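Local coordinates for ferric-chelate reductase (NAD(P)H) (Archaeoglobus fulgidus, PDB 1I0S), which reduces ferric iron held in siderophores and other chelators, with NAD(P)H as electron donor and FMN or FAD as cofactor, at residues 23-28 against 50-55. Numbering follows the deposited sequence.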
ATOM      1  N   ARG B  23      27.006  -3.560   8.704  1.00 20.93           N
ATOM      2  CA  ARG B  23      26.096  -3.331   9.808  1.00 20.17           C
ATOM      3  C   ARG B  23      24.660  -3.608   9.368  1.00 17.80           C
ATOM      4  O   ARG B  23      24.228  -3.078   8.352  1.00 18.18           O
ATOM      5  CB  ARG B  23      26.247  -1.870  10.244  1.00 21.90           C
ATOM      6  CG  ARG B  23      25.510  -1.452  11.493  1.00 26.84           C
ATOM      7  CD  ARG B  23      26.133  -0.159  12.021  1.00 29.96           C
ATOM      8  NE  ARG B  23      27.591  -0.270  12.036  1.00 32.77           N
ATOM      9  CZ  ARG B  23      28.430   0.687  12.427  1.00 34.94           C
ATOM     10  NH1 ARG B  23      27.972   1.858  12.856  1.00 35.43           N
ATOM     11  NH2 ARG B  23      29.741   0.480  12.366  1.00 36.76           N
ATOM     12  N   LYS B  24      23.948  -4.444  10.122  1.00 16.30           N
ATOM     13  CA  LYS B  24      22.538  -4.746   9.818  1.00 16.73           C
ATOM     14  C   LYS B  24      21.713  -3.559  10.287  1.00 17.06           C
ATOM     15  O   LYS B  24      21.977  -2.990  11.339  1.00 17.08           O
ATOM     16  CB  LYS B  24      22.059  -5.987  10.582  1.00 16.52           C
ATOM     17  CG  LYS B  24      22.765  -7.292  10.210  1.00 18.13           C
ATOM     18  CD  LYS B  24      22.187  -8.478  10.984  1.00 17.62           C
ATOM     19  CE  LYS B  24      22.374  -8.343  12.494  1.00 18.88           C
ATOM     20  NZ  LYS B  24      23.817  -8.448  12.870  1.00 19.72           N
ATOM     21  N   CYS B  25      20.708  -3.187   9.507  1.00 16.55           N
ATOM     22  CA  CYS B  25      19.843  -2.076   9.876  1.00 16.96           C
ATOM     23  C   CYS B  25      18.416  -2.601   9.727  1.00 15.98           C
ATOM     24  O   CYS B  25      18.177  -3.580   9.015  1.00 14.92           O
ATOM     25  CB  CYS B  25      20.076  -0.889   8.938  1.00 16.85           C
ATOM     26  SG  CYS B  25      19.918   0.743   9.728  1.00 24.09           S
ATOM     27  N   GLY B  26      17.477  -1.958  10.409  1.00 15.41           N
ATOM     28  CA  GLY B  26      16.084  -2.378  10.327  1.00 14.31           C
ATOM     29  C   GLY B  26      15.217  -1.237  10.787  1.00 14.11           C
ATOM     30  O   GLY B  26      15.631  -0.461  11.640  1.00 13.74           O
ATOM     31  N   GLN B  27      14.016  -1.130  10.225  1.00 14.02           N
ATOM     32  CA  GLN B  27      13.110  -0.052  10.577  1.00 15.69           C
ATOM     33  C   GLN B  27      11.672  -0.474  10.364  1.00 14.89           C
ATOM     34  O   GLN B  27      11.372  -1.139   9.380  1.00 14.74           O
ATOM     35  CB  GLN B  27      13.389   1.151   9.678  1.00 18.13           C
ATOM     36  CG  GLN B  27      12.348   2.238   9.715  1.00 23.28           C
ATOM     37  CD  GLN B  27      12.420   3.032  10.987  1.00 25.47           C
ATOM     38  OE1 GLN B  27      13.489   3.531  11.345  1.00 25.81           O
ATOM     39  NE2 GLN B  27      11.287   3.158  11.686  1.00 26.43           N
ATOM     40  N   ILE B  28      10.793  -0.099  11.290  1.00 14.63           N
ATOM     41  CA  ILE B  28       9.366  -0.399  11.136  1.00 14.43           C
ATOM     42  C   ILE B  28       8.861   0.528  10.028  1.00 13.35           C
ATOM     43  O   ILE B  28       9.253   1.691   9.956  1.00 13.78           O
ATOM     44  CB  ILE B  28       8.541  -0.058  12.410  1.00 15.21           C
ATOM     45  CG1 ILE B  28       8.951  -0.955  13.574  1.00 16.46           C
ATOM     46  CG2 ILE B  28       7.049  -0.246  12.121  1.00 15.40           C
ATOM     47  CD1 ILE B  28       8.779  -2.435  13.265  1.00 18.24           C
ATOM     48  N   ASN B  50      16.216   8.490   7.901  1.00 27.33           N
ATOM     49  CA  ASN B  50      16.354   7.213   8.598  1.00 25.49           C
ATOM     50  C   ASN B  50      17.635   6.505   8.205  1.00 22.88           C
ATOM     51  O   ASN B  50      18.058   6.560   7.057  1.00 20.96           O
ATOM     52  CB  ASN B  50      15.199   6.263   8.253  1.00 28.81           C
ATOM     53  CG  ASN B  50      13.872   6.723   8.800  1.00 31.98           C
ATOM     54  OD1 ASN B  50      13.785   7.737   9.495  1.00 35.02           O
ATOM     55  ND2 ASN B  50      12.820   5.971   8.488  1.00 33.05           N
ATOM     56  N   ASP B  51      18.247   5.819   9.160  1.00 20.95           N
ATOM     57  CA  ASP B  51      19.454   5.078   8.852  1.00 19.60           C
ATOM     58  C   ASP B  51      19.144   3.954   7.850  1.00 18.01           C
ATOM     59  O   ASP B  51      19.978   3.631   7.007  1.00 16.84           O
ATOM     60  CB  ASP B  51      20.061   4.464  10.120  1.00 19.31           C
ATOM     61  CG  ASP B  51      20.713   5.497  11.037  1.00 22.66           C
ATOM     62  OD1 ASP B  51      21.056   6.607  10.572  1.00 21.37           O
ATOM     63  OD2 ASP B  51      20.899   5.174  12.235  1.00 22.17           O
ATOM     64  N   THR B  52      17.956   3.351   7.929  1.00 17.22           N
ATOM     65  CA  THR B  52      17.653   2.259   6.999  1.00 15.83           C
ATOM     66  C   THR B  52      17.549   2.801   5.579  1.00 15.68           C
ATOM     67  O   THR B  52      17.957   2.138   4.621  1.00 15.08           O
ATOM     68  CB  THR B  52      16.371   1.495   7.411  1.00 17.10           C
ATOM     69  OG1 THR B  52      16.576   0.875   8.691  1.00 18.66           O
ATOM     70  CG2 THR B  52      16.046   0.388   6.401  1.00 17.30           C
ATOM     71  N   HIS B  53      17.010   4.008   5.443  1.00 15.65           N
ATOM     72  CA  HIS B  53      16.928   4.650   4.132  1.00 14.35           C
ATOM     73  C   HIS B  53      18.328   4.717   3.510  1.00 15.01           C
ATOM     74  O   HIS B  53      18.547   4.350   2.349  1.00 14.66           O
ATOM     75  CB  HIS B  53      16.378   6.088   4.253  1.00 13.55           C
ATOM     76  CG  HIS B  53      16.613   6.919   3.029  1.00 13.83           C
ATOM     77  ND1 HIS B  53      15.655   7.104   2.053  1.00 16.43           N
ATOM     78  CD2 HIS B  53      17.736   7.516   2.566  1.00 13.07           C
ATOM     79  CE1 HIS B  53      16.184   7.767   1.038  1.00 12.49           C
ATOM     80  NE2 HIS B  53      17.447   8.028   1.326  1.00 17.19           N
ATOM     81  N   ASN B  54      19.295   5.205   4.280  1.00 14.95           N
ATOM     82  CA  ASN B  54      20.643   5.327   3.748  1.00 16.06           C
ATOM     83  C   ASN B  54      21.294   3.972   3.477  1.00 14.92           C
ATOM     84  O   ASN B  54      22.042   3.812   2.507  1.00 15.42           O
ATOM     85  CB  ASN B  54      21.504   6.177   4.694  1.00 18.08           C
ATOM     86  CG  ASN B  54      20.904   7.568   4.936  1.00 19.99           C
ATOM     87  OD1 ASN B  54      20.254   8.135   4.057  1.00 21.81           O
ATOM     88  ND2 ASN B  54      21.134   8.121   6.125  1.00 20.35           N
ATOM     89  N   ALA B  55      20.998   2.990   4.318  1.00 14.51           N
ATOM     90  CA  ALA B  55      21.550   1.654   4.135  1.00 14.63           C
ATOM     91  C   ALA B  55      21.047   1.050   2.825  1.00 15.40           C
ATOM     92  O   ALA B  55      21.791   0.374   2.117  1.00 15.97           O
ATOM     93  CB  ALA B  55      21.152   0.760   5.295  1.00 14.93           C
TER
HETATM   94  O   HOH W   1      16.390   3.320  10.362  1.00 33.39           O
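Thr52, in the first turn of helix 51-59, sets its OG1 against the strand backbone at Gly26, 3.3 Å from Gly26 C and equally near Gln27 CB. Its short branched side chain suits the place, directing OG1 at the strand between Cys25 and Gln27, which both face the helix. Cys25 SG lies 3.7 Å from Asp51 CB, while Cys25 CB meets Ala55 CB at 4.1 Å. At the other end the amides of Gln27 and Asn50 have planes 25° apart, OE1 of Gln27 being 3.8 Å from ND2 of Asn50, a packing distance. The firmer link is a water that donates to Gln27 OE1 (3.1 Å) and accepts from Thr52 N, thereby occupying a first-turn N-H of the helix. A bend at chi2 (74°) turns the Gln27 amide along its own strand toward Ile28, where NE2 donates to a lone pair of Ile28 O (3.0 Å) and fixes the amide's rotation. A leucine in place of Gln27 would probably leave that water without its strand-side acceptor and Ile28 O without its side-chain donor. Strand 23-37 belongs to the antiparallel barrel of the flavin reductase domain, and Gln27, Ile28, Asn50, Asp51 and Thr52 belong to its FMN site.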